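PDB 3PN7: myosin regulatory light chain from Placopecten magellanicus, which probably binds calcium and confers calcium dependence on the myosin ATPase of molluscan muscle, where regulation works through myosin rather than actin. Local coordinates for residues F98-L109 and G142-V150. Residues are numbered along the deposited sequence; the frame is centred on the assembly and turned at random.
Sequences FGMFDELDTKKL and GKFDYVRFV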
loop_
_atom_site.group_PDB
_atom_site.type_symbol
_atom_site.label_atom_id
_atom_site.label_comp_id
_atom_site.label_asym_id
_atom_site.label_seq_id
_atom_site.Cartn_x
_atom_site.Cartn_y
_atom_site.Cartn_z
ATOM N N PHE B 98 5.083 7.246 -4.684
ATOM C CA PHE B 98 5.825 7.591 -3.484
ATOM C C PHE B 98 4.996 8.493 -2.531
ATOM O O PHE B 98 5.052 8.335 -1.306
ATOM C CB PHE B 98 7.156 8.269 -3.844
ATOM C CG PHE B 98 8.281 7.302 -4.180
ATOM C CD1 PHE B 98 8.895 6.547 -3.185
ATOM C CD2 PHE B 98 8.754 7.184 -5.488
ATOM C CE1 PHE B 98 9.950 5.678 -3.487
ATOM C CE2 PHE B 98 9.800 6.312 -5.804
ATOM C CZ PHE B 98 10.401 5.563 -4.809
ATOM N N GLY B 99 4.229 9.428 -3.092
ATOM C CA GLY B 99 3.448 10.372 -2.295
ATOM C C GLY B 99 2.476 9.638 -1.378
ATOM O O GLY B 99 2.168 10.065 -0.275
ATOM N N MET B 100 2.004 8.504 -1.865
ATOM C CA MET B 100 1.100 7.637 -1.137
ATOM C C MET B 100 1.578 7.313 0.276
ATOM O O MET B 100 0.769 6.986 1.148
ATOM C CB MET B 100 0.994 6.324 -1.904
ATOM C CG MET B 100 -0.372 5.759 -1.935
ATOM S SD MET B 100 -1.291 6.697 -3.134
ATOM C CE MET B 100 -0.738 5.842 -4.614
ATOM N N PHE B 101 2.894 7.362 0.480
ATOM C CA PHE B 101 3.494 6.971 1.747
ATOM C C PHE B 101 4.081 8.198 2.436
ATOM O O PHE B 101 4.793 8.087 3.441
ATOM C CB PHE B 101 4.579 5.904 1.528
ATOM C CG PHE B 101 4.087 4.679 0.799
ATOM C CD1 PHE B 101 4.236 4.567 -0.572
ATOM C CD2 PHE B 101 3.461 3.649 1.485
ATOM C CE1 PHE B 101 3.778 3.437 -1.247
ATOM C CE2 PHE B 101 3.009 2.518 0.827
ATOM C CZ PHE B 101 3.152 2.415 -0.546
ATOM N N ASP B 102 3.769 9.365 1.877
ATOM C CA ASP B 102 4.264 10.654 2.374
ATOM C C ASP B 102 3.040 11.539 2.669
ATOM O O ASP B 102 2.732 12.475 1.934
ATOM C CB ASP B 102 5.195 11.295 1.328
ATOM C CG ASP B 102 5.653 12.721 1.707
ATOM O OD1 ASP B 102 5.502 13.116 2.879
ATOM O OD2 ASP B 102 6.186 13.438 0.824
ATOM N N GLU B 103 2.332 11.197 3.739
ATOM C CA GLU B 103 1.046 11.801 4.059
ATOM C C GLU B 103 1.129 13.325 4.083
ATOM O O GLU B 103 0.315 14.012 3.460
ATOM C CB GLU B 103 0.574 11.285 5.417
ATOM C CG GLU B 103 -0.646 10.377 5.362
ATOM C CD GLU B 103 -1.949 11.164 5.398
ATOM O OE1 GLU B 103 -2.345 11.619 6.501
ATOM O OE2 GLU B 103 -2.569 11.335 4.323
ATOM N N LEU B 104 2.127 13.835 4.801
ATOM C CA LEU B 104 2.317 15.266 4.984
ATOM C C LEU B 104 3.044 15.957 3.830
ATOM O O LEU B 104 3.415 17.127 3.947
ATOM C CB LEU B 104 3.072 15.527 6.289
ATOM C CG LEU B 104 2.470 14.844 7.519
ATOM C CD1 LEU B 104 3.463 14.823 8.671
ATOM C CD2 LEU B 104 1.166 15.507 7.936
ATOM N N ASP B 105 3.270 15.236 2.731
ATOM C CA ASP B 105 3.849 15.828 1.520
ATOM C C ASP B 105 5.192 16.525 1.773
ATOM O O ASP B 105 5.420 17.634 1.300
ATOM C CB ASP B 105 2.860 16.824 0.898
ATOM C CG ASP B 105 3.026 16.956 -0.608
ATOM O OD1 ASP B 105 3.691 16.093 -1.230
ATOM O OD2 ASP B 105 2.478 17.926 -1.173
ATOM N N THR B 106 6.076 15.870 2.520
ATOM C CA THR B 106 7.416 16.396 2.753
ATOM C C THR B 106 8.318 16.205 1.548
ATOM O O THR B 106 9.384 16.823 1.470
ATOM C CB THR B 106 8.093 15.690 3.939
ATOM O OG1 THR B 106 8.232 14.290 3.649
ATOM C CG2 THR B 106 7.257 15.871 5.187
ATOM N N LYS B 107 7.898 15.344 0.617
ATOM C CA LYS B 107 8.696 14.999 -0.571
ATOM C C LYS B 107 9.932 14.164 -0.206
ATOM O O LYS B 107 10.872 14.068 -0.990
ATOM C CB LYS B 107 9.126 16.241 -1.369
ATOM C CG LYS B 107 8.009 17.206 -1.748
ATOM C CD LYS B 107 6.877 16.523 -2.514
ATOM C CE LYS B 107 5.901 17.555 -3.088
ATOM N NZ LYS B 107 4.648 16.931 -3.622
ATOM N N LYS B 108 9.926 13.601 1.003
ATOM C CA LYS B 108 10.922 12.629 1.423
ATOM C C LYS B 108 10.242 11.477 2.140
ATOM O O LYS B 108 9.067 11.544 2.475
ATOM C CB LYS B 108 11.977 13.259 2.325
ATOM C CG LYS B 108 12.629 14.510 1.748
ATOM C CD LYS B 108 14.115 14.318 1.528
ATOM C CE LYS B 108 14.824 15.645 1.259
ATOM N NZ LYS B 108 14.082 16.426 0.231
ATOM N N LEU B 109 10.996 10.415 2.371
ATOM C CA LEU B 109 10.517 9.243 3.078
ATOM C C LEU B 109 11.648 8.873 4.041
ATOM O O LEU B 109 12.820 8.972 3.678
ATOM C CB LEU B 109 10.302 8.110 2.064
ATOM C CG LEU B 109 8.930 7.510 1.804
ATOM C CD1 LEU B 109 7.825 8.536 2.026
ATOM C CD2 LEU B 109 8.833 6.876 0.403
ATOM N N GLY B 142 18.859 10.508 7.033
ATOM C CA GLY B 142 17.850 9.472 7.129
ATOM C C GLY B 142 16.655 9.695 6.211
ATOM O O GLY B 142 15.637 9.011 6.336
ATOM N N LYS B 143 16.773 10.645 5.287
ATOM C CA LYS B 143 15.667 10.948 4.359
ATOM C C LYS B 143 15.972 10.617 2.895
ATOM O O LYS B 143 16.912 11.140 2.285
ATOM C CB LYS B 143 15.222 12.408 4.460
ATOM C CG LYS B 143 14.914 12.896 5.867
ATOM C CD LYS B 143 13.638 12.293 6.425
ATOM C CE LYS B 143 13.217 13.056 7.674
ATOM N NZ LYS B 143 12.097 12.389 8.402
ATOM N N PHE B 144 15.147 9.731 2.357
ATOM C CA PHE B 144 15.206 9.312 0.977
ATOM C C PHE B 144 14.482 10.347 0.112
ATOM O O PHE B 144 13.264 10.504 0.200
ATOM C CB PHE B 144 14.548 7.930 0.871
ATOM C CG PHE B 144 14.505 7.352 -0.524
ATOM C CD1 PHE B 144 15.573 6.630 -1.025
ATOM C CD2 PHE B 144 13.366 7.470 -1.303
ATOM C CE1 PHE B 144 15.526 6.071 -2.287
ATOM C CE2 PHE B 144 13.312 6.906 -2.570
ATOM C CZ PHE B 144 14.389 6.208 -3.058
ATOM N N ASP B 145 15.243 11.042 -0.730
ATOM C CA ASP B 145 14.699 12.063 -1.631
ATOM C C ASP B 145 14.043 11.412 -2.845
ATOM O O ASP B 145 14.694 11.183 -3.866
ATOM C CB ASP B 145 15.823 12.979 -2.096
ATOM C CG ASP B 145 15.319 14.204 -2.841
ATOM O OD1 ASP B 145 14.154 14.198 -3.309
ATOM O OD2 ASP B 145 16.101 15.178 -2.954
ATOM N N TYR B 146 12.754 11.117 -2.751
ATOM C CA TYR B 146 12.131 10.361 -3.820
ATOM C C TYR B 146 11.843 11.129 -5.105
ATOM O O TYR B 146 11.758 10.524 -6.172
ATOM C CB TYR B 146 10.884 9.635 -3.331
ATOM C CG TYR B 146 9.705 10.485 -2.924
ATOM C CD1 TYR B 146 8.881 11.071 -3.874
ATOM C CD2 TYR B 146 9.362 10.630 -1.577
ATOM C CE1 TYR B 146 7.758 11.823 -3.493
ATOM C CE2 TYR B 146 8.248 11.365 -1.183
ATOM C CZ TYR B 146 7.455 11.963 -2.144
ATOM O OH TYR B 146 6.360 12.680 -1.754
ATOM N N VAL B 147 11.664 12.445 -5.007
ATOM C CA VAL B 147 11.565 13.271 -6.206
ATOM C C VAL B 147 12.848 13.151 -7.035
ATOM O O VAL B 147 12.816 12.900 -8.233
ATOM C CB VAL B 147 11.304 14.748 -5.855
ATOM C CG1 VAL B 147 11.318 15.614 -7.122
ATOM C CG2 VAL B 147 9.979 14.879 -5.106
ATOM N N ARG B 148 13.984 13.310 -6.378
ATOM C CA ARG B 148 15.272 13.197 -7.042
ATOM C C ARG B 148 15.565 11.755 -7.484
ATOM O O ARG B 148 16.155 11.515 -8.540
ATOM C CB ARG B 148 16.359 13.685 -6.095
ATOM C CG ARG B 148 17.716 13.824 -6.725
ATOM C CD ARG B 148 18.683 14.381 -5.703
ATOM N NE ARG B 148 20.014 14.598 -6.256
ATOM C CZ ARG B 148 21.109 14.686 -5.512
ATOM N NH1 ARG B 148 21.017 14.559 -4.189
ATOM N NH2 ARG B 148 22.291 14.892 -6.082
ATOM N N PHE B 149 15.155 10.787 -6.672
ATOM C CA PHE B 149 15.317 9.387 -7.046
ATOM C C PHE B 149 14.555 9.102 -8.345
ATOM O O PHE B 149 15.063 8.433 -9.234
ATOM C CB PHE B 149 14.851 8.468 -5.909
ATOM C CG PHE B 149 14.846 7.009 -6.262
ATOM C CD1 PHE B 149 15.992 6.243 -6.122
ATOM C CD2 PHE B 149 13.689 6.401 -6.725
ATOM C CE1 PHE B 149 15.991 4.893 -6.444
ATOM C CE2 PHE B 149 13.671 5.057 -7.042
ATOM C CZ PHE B 149 14.823 4.297 -6.906
ATOM N N VAL B 150 13.346 9.630 -8.461
ATOM C CA VAL B 150 12.542 9.428 -9.659
ATOM C C VAL B 150 13.222 10.015 -10.902
ATOM O O VAL B 150 13.197 9.405 -11.967
ATOM C CB VAL B 150 11.109 9.997 -9.514
ATOM C CG1 VAL B 150 10.372 9.904 -10.849
ATOM C CG2 VAL B 150 10.338 9.252 -8.425
HETATM O O HOH W 1 12.294 15.741 -2.294
#
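Phe-98 and Tyr-146 lie nearly parallel, planes 10° apart, but slid in opposite directions until each ring covers the other's CB: Phe-98 CB stands over one face of the Tyr-146 ring, 3.3 Å from CD1, and Tyr-146 CB over a face of Phe-98. The opposite face of Tyr-146 is covered by the backbone of Lys-107, whose C comes within 3.4 Å of CE2. Tyr-146 CG sits between its backbone N and carbonyl carbon (chi1 67°), swinging the ring out of helix 146-154 across segment 98-109, where OH donates to Asp-102 OD2 at 2.7 Å. The carboxylate stands steeply to the ring (77°) and takes this bond on the anti lone pair of OD2, near the ring plane. Lys-107 N reaches OD2 on its syn side, while OD1 accepts from Thr-106 N; two donors thus grip OD2 and three fix the carboxylate. A phenylalanine in place of Tyr-146 would keep the ring but probably deprive buried Asp-102 of its cross-segment donor. The contact belongs to the C-terminal EF-hand pair, as in other light chains of this family, far from the magnesium site: Leu-109, after helix 91-99, and Phe-144, before helix 146-154, form an antiparallel hydrogen-bonded pair coupling their loops. Phe-144 N donates to Leu-109 O at 2.8 Å, almost straight. Besides Tyr-146, Phe-98 meets Phe-144 obliquely, CE1 to CE2 3.7 Å, and Phe-149 through CZ; Ile-114 of helix 111-120 touches both Phe-98 and Phe-144. A water donates to Lys-107 O and to Asp-145 OD1, which also caps helix 146-154 at Arg-148 N.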